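Local coordinates for protein dipeptidase AC. Metallo peptidase. MEROPS family M19 (Rhodobacter sphaeroides, PDB 3LY0) that probably hydrolyses dipeptides as a zinc-dependent metallodipeptidase, and here holds a phosphinate mimic of L-Ala-D-Ala at a site with two zinc ions, at residues 246-251 / 293-298; 125-130 / 342-347; 153-158 / 202-207. All blocks are in the same frame, centred on the assembly; numbering follows the deposited sequence.

How the contacts relate
The M19 dipeptidases belong to the TIM-barrel clan, and the three contacts each join parts of the outer helix layer of this fold. Following the chain from the N terminus, helix 120-129 comes first, and its partner lies farthest along the chain: contact 2 joins it to helix 336-354 and closes a loop of 211 residues. Inside that loop, contact 3 ties helix 149-157 to the end of helix 192-204, closing 43 residues. Contact 1 follows in series within the same large loop, bringing helix 248-256 beside helix 283-296 across 41 residues. Contacts 1 and 2 meet where Glu298 O lies 2.8 Å from Asn346 ND2, a probable hydrogen bond; contacts 2 and 3 touch through Trp347 and Met207.

Contact 1. Residues 246-251 / 293-298; sequences LTDRQL and IDRLGE
Asp248 meets Arg295 across this contact at the start of helix 248-256. Just before it, Thr247 occupies the N-cap: Gln250 N donates to Thr247 OG1 over 3.1 Å, while Thr247 N donates to a lone pair of Gln250 OE1 in the carbonyl plane at 2.9 Å, completing a capping box. Asp248 OD2 lies 3.4 Å from Arg295 NH1, well out of the guanidinium plane, and the two flat groups are turned 46° from each other. This salt bridge is therefore one of charge alone, with no N-H aimed at the oxygen; OD1 of the same carboxylate is hydrogen-bonded to His291. The Arg295 chain is bent at chi2, and its NE pairs with Asp294 OD1 at 3.0 Å, making a three-residue network. The arrangement joins two neighbouring outer helices of the TIM-barrel fold, with Leu296 also touching Val261 of strand 260-263. One turn further on, Leu251 directs its CB toward the facing segment. Its CD2 packs against Leu296 CD1 at 4.0 Å, the two side chains crossing at about a right angle. Leu296 CD2 also presses close to the backbone, 3.2 Å from Leu251 O, shortly before Gly297 takes helix 283-296 out of its helical course with a positive phi.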
loop_
_atom_site.group_PDB
_atom_site.type_symbol
_atom_site.label_atom_id
_atom_site.label_comp_id
_atom_site.label_asym_id
_atom_site.label_seq_id
_atom_site.Cartn_x
_atom_site.Cartn_y
_atom_site.Cartn_z
ATOM N N LEU A 246 4.764 11.354 5.237
ATOM C CA LEU A 246 4.255 12.536 4.559
ATOM C C LEU A 246 4.354 13.757 5.470
ATOM O O LEU A 246 3.925 13.714 6.619
ATOM C CB LEU A 246 2.790 12.313 4.160
ATOM C CG LEU A 246 2.541 11.253 3.082
ATOM C CD1 LEU A 246 1.086 10.822 3.081
ATOM C CD2 LEU A 246 2.954 11.761 1.716
ATOM N N THR A 247 4.893 14.849 4.944
ATOM C CA THR A 247 4.969 16.089 5.723
ATOM C C THR A 247 3.597 16.749 5.797
ATOM O O THR A 247 2.681 16.409 5.035
ATOM C CB THR A 247 5.937 17.095 5.095
ATOM O OG1 THR A 247 5.381 17.588 3.868
ATOM C CG2 THR A 247 7.286 16.444 4.809
ATOM N N ASP A 248 3.449 17.695 6.717
ATOM C CA ASP A 248 2.179 18.396 6.846
ATOM C C ASP A 248 1.818 19.136 5.564
ATOM O O ASP A 248 0.639 19.240 5.212
ATOM C CB ASP A 248 2.197 19.354 8.044
ATOM C CG ASP A 248 2.081 18.629 9.376
ATOM O OD1 ASP A 248 1.884 17.395 9.392
ATOM O OD2 ASP A 248 2.191 19.307 10.418
ATOM N N ARG A 249 2.832 19.635 4.861
ATOM C CA ARG A 249 2.610 20.304 3.589
ATOM C C ARG A 249 2.025 19.324 2.580
ATOM O O ARG A 249 1.081 19.643 1.861
ATOM C CB ARG A 249 3.906 20.903 3.048
ATOM C CG ARG A 249 3.681 21.791 1.825
ATOM C CD ARG A 249 4.980 22.178 1.151
ATOM N NE ARG A 249 5.669 21.006 0.620
ATOM C CZ ARG A 249 5.456 20.502 -0.593
ATOM N NH1 ARG A 249 4.585 21.079 -1.411
ATOM N NH2 ARG A 249 6.115 19.426 -0.988
ATOM N N GLN A 250 2.592 18.125 2.539
ATOM C CA GLN A 250 2.064 17.090 1.657
ATOM C C GLN A 250 0.636 16.687 2.050
ATOM O O GLN A 250 -0.243 16.514 1.200
ATOM C CB GLN A 250 2.985 15.873 1.666
ATOM C CG GLN A 250 4.311 16.093 0.963
ATOM C CD GLN A 250 5.208 14.886 1.074
ATOM O OE1 GLN A 250 5.558 14.469 2.170
ATOM N NE2 GLN A 250 5.567 14.296 -0.065
ATOM N N LEU A 251 0.402 16.534 3.348
ATOM C CA LEU A 251 -0.936 16.210 3.822
ATOM C C LEU A 251 -1.951 17.278 3.394
ATOM O O LEU A 251 -3.083 16.954 3.024
ATOM C CB LEU A 251 -0.949 16.031 5.347
ATOM C CG LEU A 251 -0.156 14.850 5.907
ATOM C CD1 LEU A 251 -0.190 14.888 7.428
ATOM C CD2 LEU A 251 -0.691 13.518 5.405
ATOM N N ILE A 293 -5.873 12.183 10.872
ATOM C CA ILE A 293 -7.281 12.558 10.911
ATOM C C ILE A 293 -7.445 14.058 11.113
ATOM O O ILE A 293 -8.285 14.697 10.486
ATOM C CB ILE A 293 -8.042 11.773 11.993
ATOM C CG1 ILE A 293 -8.099 10.292 11.604
ATOM C CG2 ILE A 293 -9.460 12.321 12.160
ATOM C CD1 ILE A 293 -8.509 9.362 12.716
ATOM N N ASP A 294 -6.632 14.624 11.997
ATOM C CA ASP A 294 -6.726 16.048 12.280
ATOM C C ASP A 294 -6.447 16.916 11.056
ATOM O O ASP A 294 -7.126 17.918 10.831
ATOM C CB ASP A 294 -5.759 16.429 13.406
ATOM C CG ASP A 294 -5.933 17.861 13.849
ATOM O OD1 ASP A 294 -5.276 18.749 13.265
ATOM O OD2 ASP A 294 -6.736 18.098 14.774
ATOM N N ARG A 295 -5.444 16.543 10.267
ATOM C CA ARG A 295 -5.040 17.374 9.142
ATOM C C ARG A 295 -5.783 17.013 7.851
ATOM O O ARG A 295 -6.158 17.890 7.076
ATOM C CB ARG A 295 -3.524 17.301 8.934
ATOM C CG ARG A 295 -2.690 17.622 10.190
ATOM C CD ARG A 295 -3.136 18.905 10.896
ATOM N NE ARG A 295 -2.470 19.080 12.190
ATOM C CZ ARG A 295 -1.385 19.826 12.389
ATOM N NH1 ARG A 295 -0.831 20.491 11.384
ATOM N NH2 ARG A 295 -0.855 19.916 13.603
ATOM N N LEU A 296 -5.997 15.725 7.612
ATOM C CA LEU A 296 -6.670 15.303 6.383
ATOM C C LEU A 296 -8.189 15.378 6.455
ATOM O O LEU A 296 -8.859 15.540 5.433
ATOM C CB LEU A 296 -6.265 13.876 6.028
ATOM C CG LEU A 296 -4.800 13.695 5.668
ATOM C CD1 LEU A 296 -4.466 12.205 5.674
ATOM C CD2 LEU A 296 -4.511 14.339 4.306
ATOM N N GLY A 297 -8.727 15.237 7.660
ATOM C CA GLY A 297 -10.161 15.132 7.847
ATOM C C GLY A 297 -10.573 13.683 8.005
ATOM O O GLY A 297 -9.886 12.774 7.519
ATOM N N GLU A 298 -11.708 13.469 8.662
ATOM C CA GLU A 298 -12.185 12.135 8.983
ATOM C C GLU A 298 -12.503 11.280 7.769
ATOM O O GLU A 298 -12.573 10.065 7.884
ATOM C CB GLU A 298 -13.448 12.206 9.850
ATOM C CG GLU A 298 -13.230 12.695 11.271
ATOM C CD GLU A 298 -14.511 12.669 12.088
ATOM O OE1 GLU A 298 -15.592 12.474 11.495
ATOM O OE2 GLU A 298 -14.428 12.833 13.322
#

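Contact 2. Residues 125-130 / 342-347; sequences SCHADG and LCHENW
His127 and His344 form an edge-to-face aromatic pair that joins helix 120-129 to helix 336-354 on the outside of the TIM barrel. The stacking carries the whole contact between the segments. The ring centroids are 4.2 Å apart and the planes stand at 50°, well short of a perpendicular T. His127 CE1 is the atom that does the touching: it sits over the centre of the His344 ring, 3.3 Å above the plane, nearly equidistant from all five ring atoms. Two different first torsions make this possible. In His127, CG is anti to the backbone N (chi1 -177°), extending the ring toward helix 336-354, whereas His344 holds its CG between the backbone N and the carbonyl carbon (chi1 61°), within a wider pi-type turn of its helix.

Hydrogen bonding comes from outside the pair. His127 ND1 is bonded to Tyr348 OH, and His344 ND1 to Pro8 O beside strand 9-11, which would probably limit rotation of both rings; the Tyr348 ring also meets both imidazoles. Backbone bonds finish the first helix in a Schellman motif, where Gly130, with positive phi, places its N 3.3 Å from His127 O.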
loop_
_atom_site.group_PDB
_atom_site.type_symbol
_atom_site.label_atom_id
_atom_site.label_comp_id
_atom_site.label_asym_id
_atom_site.label_seq_id
_atom_site.Cartn_x
_atom_site.Cartn_y
_atom_site.Cartn_z
ATOM N N SER A 125 -20.351 -4.538 -3.632
ATOM C CA SER A 125 -21.156 -5.744 -3.675
ATOM C C SER A 125 -20.450 -6.838 -2.889
ATOM O O SER A 125 -21.073 -7.559 -2.123
ATOM C CB SER A 125 -21.417 -6.183 -5.116
ATOM O OG SER A 125 -22.269 -7.311 -5.145
ATOM N N CYS A 126 -19.136 -6.947 -3.063
ATOM C CA CYS A 126 -18.363 -7.909 -2.291
ATOM C C CYS A 126 -18.499 -7.660 -0.794
ATOM O O CYS A 126 -18.633 -8.605 -0.015
ATOM C CB CYS A 126 -16.887 -7.862 -2.694
ATOM S SG CYS A 126 -16.538 -8.639 -4.286
ATOM N N HIS A 127 -18.468 -6.389 -0.402
ATOM C CA HIS A 127 -18.578 -6.018 1.001
ATOM C C HIS A 127 -19.910 -6.518 1.550
ATOM O O HIS A 127 -19.957 -7.178 2.591
ATOM C CB HIS A 127 -18.455 -4.500 1.173
ATOM C CG HIS A 127 -18.480 -4.050 2.600
ATOM N ND1 HIS A 127 -17.340 -3.725 3.304
ATOM C CD2 HIS A 127 -19.512 -3.887 3.463
ATOM C CE1 HIS A 127 -17.669 -3.369 4.532
ATOM N NE2 HIS A 127 -18.981 -3.463 4.656
ATOM N N ALA A 128 -20.988 -6.220 0.834
ATOM C CA ALA A 128 -22.320 -6.632 1.272
ATOM C C ALA A 128 -22.457 -8.152 1.352
ATOM O O ALA A 128 -23.133 -8.677 2.244
ATOM C CB ALA A 128 -23.387 -6.045 0.361
ATOM N N ASP A 129 -21.800 -8.854 0.435
ATOM C CA ASP A 129 -21.915 -10.306 0.334
ATOM C C ASP A 129 -20.911 -11.074 1.194
ATOM O O ASP A 129 -20.961 -12.301 1.251
ATOM C CB ASP A 129 -21.787 -10.751 -1.127
ATOM C CG ASP A 129 -22.998 -10.374 -1.960
ATOM O OD1 ASP A 129 -24.029 -9.993 -1.362
ATOM O OD2 ASP A 129 -22.918 -10.455 -3.205
ATOM N N GLY A 130 -19.996 -10.365 1.849
ATOM C CA GLY A 130 -18.952 -11.028 2.614
ATOM C C GLY A 130 -17.955 -11.809 1.765
ATOM O O GLY A 130 -17.363 -12.784 2.229
ATOM N N LEU A 342 -12.842 4.849 8.869
ATOM C CA LEU A 342 -11.439 4.456 8.913
ATOM C C LEU A 342 -11.253 3.011 8.467
ATOM O O LEU A 342 -10.229 2.656 7.883
ATOM C CB LEU A 342 -10.886 4.624 10.328
ATOM C CG LEU A 342 -10.893 6.051 10.860
ATOM C CD1 LEU A 342 -10.463 6.053 12.310
ATOM C CD2 LEU A 342 -9.973 6.951 10.030
ATOM N N CYS A 343 -12.242 2.172 8.732
ATOM C CA CYS A 343 -12.124 0.753 8.428
ATOM C C CYS A 343 -12.386 0.402 6.966
ATOM O O CYS A 343 -11.711 -0.470 6.415
ATOM C CB CYS A 343 -13.010 -0.092 9.358
ATOM S SG CYS A 343 -12.369 -0.218 11.056
ATOM N N HIS A 344 -13.365 1.057 6.340
ATOM C CA HIS A 344 -13.626 0.782 4.930
ATOM C C HIS A 344 -14.326 1.884 4.136
ATOM O O HIS A 344 -14.117 1.986 2.929
ATOM C CB HIS A 344 -14.420 -0.522 4.766
ATOM C CG HIS A 344 -15.759 -0.507 5.440
ATOM N ND1 HIS A 344 -15.985 -1.127 6.650
ATOM C CD2 HIS A 344 -16.942 0.045 5.073
ATOM C CE1 HIS A 344 -17.247 -0.958 7.002
ATOM N NE2 HIS A 344 -17.850 -0.246 6.066
ATOM N N GLU A 345 -15.189 2.672 4.771
ATOM C CA GLU A 345 -16.013 3.593 3.980
ATOM C C GLU A 345 -15.176 4.617 3.219
ATOM O O GLU A 345 -15.494 4.970 2.085
ATOM C CB GLU A 345 -17.070 4.299 4.840
ATOM C CG GLU A 345 -18.114 3.365 5.441
ATOM C CD GLU A 345 -19.130 4.099 6.297
ATOM O OE1 GLU A 345 -18.943 5.307 6.546
ATOM O OE2 GLU A 345 -20.109 3.461 6.739
ATOM N N ASN A 346 -14.104 5.094 3.838
ATOM C CA ASN A 346 -13.266 6.090 3.182
ATOM C C ASN A 346 -12.613 5.551 1.904
ATOM O O ASN A 346 -12.579 6.243 0.889
ATOM C CB ASN A 346 -12.211 6.656 4.141
ATOM C CG ASN A 346 -12.819 7.554 5.205
ATOM O OD1 ASN A 346 -13.977 7.955 5.100
ATOM N ND2 ASN A 346 -12.045 7.881 6.226
ATOM N N TRP A 347 -12.077 4.333 1.952
ATOM C CA TRP A 347 -11.538 3.744 0.727
ATOM C C TRP A 347 -12.608 3.636 -0.343
ATOM O O TRP A 347 -12.346 3.937 -1.505
ATOM C CB TRP A 347 -10.916 2.365 0.951
ATOM C CG TRP A 347 -9.474 2.455 1.353
ATOM C CD1 TRP A 347 -8.909 1.992 2.512
ATOM C CD2 TRP A 347 -8.412 3.072 0.608
ATOM N NE1 TRP A 347 -7.566 2.273 2.528
ATOM C CE2 TRP A 347 -7.232 2.933 1.371
ATOM C CE3 TRP A 347 -8.345 3.725 -0.633
ATOM C CZ2 TRP A 347 -5.997 3.422 0.936
ATOM C CZ3 TRP A 347 -7.113 4.202 -1.067
ATOM C CH2 TRP A 347 -5.957 4.049 -0.279
#

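Contact 3. Residues 153-158 / 202-207; sequences LFHSLG and NRLKIM
A chi1 of 180° swings the imidazole of His155 away from its own backbone N and out from helix 149-157 to the end of helix 192-204. Ile206 uses a different rotamer: its CG1 is anti to the carbonyl carbon (chi1 -65°), which sets CG1 beside the ring, with CD1 following it. The two side chains cross at a slant, His155 CD2 lying 3.7 Å from Ile206 CG1, and Ile206 CD1 comes within 4.1 Å of His155 CB. Leu204 CB lies over one face of the imidazole, displaced toward the rim and 4.2 Å above the plane. His155 NE2 lies 3.4 Å from Leu204 O. With the imidazole of His155 cut back to an alanine here, Ile206 CG1 and Leu204 CB would probably lose the surface they pack on, opening a gap between the helix ends. Lys205 curls back over its own helix end, where Lys205 NZ donates to Asn202 O over 2.9 Å and more weakly to Arg203 O. Ile206 also packs on Leu151 and on Leu162 of strand 159-163, joining the helix pair to the sheet. Each helix closes in a Schellman motif, at Gly158 and at Lys205, and the second leads through Ile206 into strand 207-208, a helix-to-strand passage of the TIM-barrel fold.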
loop_
_atom_site.group_PDB
_atom_site.type_symbol
_atom_site.label_atom_id
_atom_site.label_comp_id
_atom_site.label_asym_id
_atom_site.label_seq_id
_atom_site.Cartn_x
_atom_site.Cartn_y
_atom_site.Cartn_z
ATOM N N LEU A 153 -2.259 -2.731 -21.731
ATOM C CA LEU A 153 -2.377 -4.174 -21.559
ATOM C C LEU A 153 -2.767 -4.536 -20.131
ATOM O O LEU A 153 -3.734 -5.268 -19.914
ATOM C CB LEU A 153 -1.071 -4.873 -21.919
ATOM C CG LEU A 153 -0.686 -4.851 -23.395
ATOM C CD1 LEU A 153 0.671 -5.501 -23.558
ATOM C CD2 LEU A 153 -1.720 -5.591 -24.216
ATOM N N PHE A 154 -2.030 -4.014 -19.154
ATOM C CA PHE A 154 -2.325 -4.343 -17.765
ATOM C C PHE A 154 -3.709 -3.847 -17.366
ATOM O O PHE A 154 -4.425 -4.531 -16.648
ATOM C CB PHE A 154 -1.230 -3.814 -16.822
ATOM C CG PHE A 154 -0.050 -4.744 -16.685
ATOM C CD1 PHE A 154 -0.111 -5.839 -15.830
ATOM C CD2 PHE A 154 1.125 -4.517 -17.394
ATOM C CE1 PHE A 154 0.969 -6.700 -15.693
ATOM C CE2 PHE A 154 2.216 -5.374 -17.267
ATOM C CZ PHE A 154 2.132 -6.471 -16.413
ATOM N N HIS A 155 -4.090 -2.664 -17.829
ATOM C CA HIS A 155 -5.421 -2.151 -17.546
ATOM C C HIS A 155 -6.494 -3.104 -18.077
ATOM O O HIS A 155 -7.496 -3.370 -17.399
ATOM C CB HIS A 155 -5.597 -0.769 -18.162
ATOM C CG HIS A 155 -6.947 -0.185 -17.916
ATOM N ND1 HIS A 155 -7.951 -0.218 -18.861
ATOM C CD2 HIS A 155 -7.474 0.416 -16.822
ATOM C CE1 HIS A 155 -9.034 0.357 -18.364
ATOM N NE2 HIS A 155 -8.770 0.751 -17.131
ATOM N N SER A 156 -6.272 -3.620 -19.279
ATOM C CA SER A 156 -7.227 -4.512 -19.914
ATOM C C SER A 156 -7.443 -5.775 -19.105
ATOM O O SER A 156 -8.549 -6.323 -19.092
ATOM C CB SER A 156 -6.747 -4.868 -21.312
ATOM O OG SER A 156 -6.881 -3.757 -22.177
ATOM N N LEU A 157 -6.400 -6.246 -18.434
ATOM C CA LEU A 157 -6.535 -7.463 -17.646
ATOM C C LEU A 157 -6.861 -7.236 -16.164
ATOM O O LEU A 157 -6.953 -8.195 -15.394
ATOM C CB LEU A 157 -5.334 -8.396 -17.851
ATOM C CG LEU A 157 -3.940 -7.866 -17.538
ATOM C CD1 LEU A 157 -3.737 -7.790 -16.038
ATOM C CD2 LEU A 157 -2.909 -8.792 -18.142
ATOM N N GLY A 158 -7.053 -5.976 -15.770
ATOM C CA GLY A 158 -7.610 -5.681 -14.462
ATOM C C GLY A 158 -6.840 -4.716 -13.579
ATOM O O GLY A 158 -7.265 -4.438 -12.464
ATOM N N ASN A 202 -4.719 9.035 -15.472
ATOM C CA ASN A 202 -5.929 9.841 -15.325
ATOM C C ASN A 202 -6.973 9.495 -16.392
ATOM O O ASN A 202 -8.158 9.366 -16.102
ATOM C CB ASN A 202 -5.615 11.336 -15.428
ATOM C CG ASN A 202 -4.953 11.918 -14.168
ATOM O OD1 ASN A 202 -4.491 13.053 -14.198
ATOM N ND2 ASN A 202 -4.934 11.164 -13.063
ATOM N N ARG A 203 -6.526 9.361 -17.636
ATOM C CA ARG A 203 -7.453 9.074 -18.725
ATOM C C ARG A 203 -8.086 7.694 -18.574
ATOM O O ARG A 203 -9.284 7.523 -18.792
ATOM C CB ARG A 203 -6.753 9.199 -20.078
ATOM C CG ARG A 203 -7.723 9.426 -21.229
ATOM C CD ARG A 203 -6.997 9.508 -22.561
ATOM N NE ARG A 203 -6.339 8.245 -22.885
ATOM C CZ ARG A 203 -6.980 7.162 -23.317
ATOM N NH1 ARG A 203 -6.304 6.051 -23.586
ATOM N NH2 ARG A 203 -8.298 7.185 -23.471
ATOM N N LEU A 204 -7.273 6.715 -18.193
ATOM C CA LEU A 204 -7.746 5.351 -17.990
ATOM C C LEU A 204 -8.454 5.140 -16.658
ATOM O O LEU A 204 -9.004 4.063 -16.419
ATOM C CB LEU A 204 -6.582 4.369 -18.104
ATOM C CG LEU A 204 -5.987 4.245 -19.514
ATOM C CD1 LEU A 204 -4.741 3.364 -19.491
ATOM C CD2 LEU A 204 -7.027 3.694 -20.482
ATOM N N LYS A 205 -8.440 6.166 -15.800
ATOM C CA LYS A 205 -9.013 6.073 -14.453
ATOM C C LYS A 205 -8.328 4.980 -13.635
ATOM O O LYS A 205 -8.982 4.194 -12.939
ATOM C CB LYS A 205 -10.524 5.837 -14.523
ATOM C CG LYS A 205 -11.266 6.867 -15.364
ATOM C CD LYS A 205 -11.132 8.248 -14.757
ATOM C CE LYS A 205 -11.777 9.315 -15.641
ATOM N NZ LYS A 205 -10.963 9.632 -16.859
ATOM N N ILE A 206 -7.008 4.929 -13.751
ATOM C CA ILE A 206 -6.145 4.120 -12.890
ATOM C C ILE A 206 -5.673 4.998 -11.737
ATOM O O ILE A 206 -5.106 6.064 -11.960
ATOM C CB ILE A 206 -4.919 3.598 -13.676
ATOM C CG1 ILE A 206 -5.375 2.640 -14.784
ATOM C CG2 ILE A 206 -3.923 2.910 -12.740
ATOM C CD1 ILE A 206 -4.261 2.187 -15.704
ATOM N N MET A 207 -5.911 4.556 -10.504
ATOM C CA MET A 207 -5.495 5.320 -9.325
ATOM C C MET A 207 -3.979 5.401 -9.260
ATOM O O MET A 207 -3.293 4.401 -9.426
ATOM C CB MET A 207 -6.023 4.646 -8.050
ATOM C CG MET A 207 -5.899 5.474 -6.746
ATOM S SD MET A 207 -6.070 4.474 -5.211
ATOM C CE MET A 207 -4.358 3.969 -5.002
#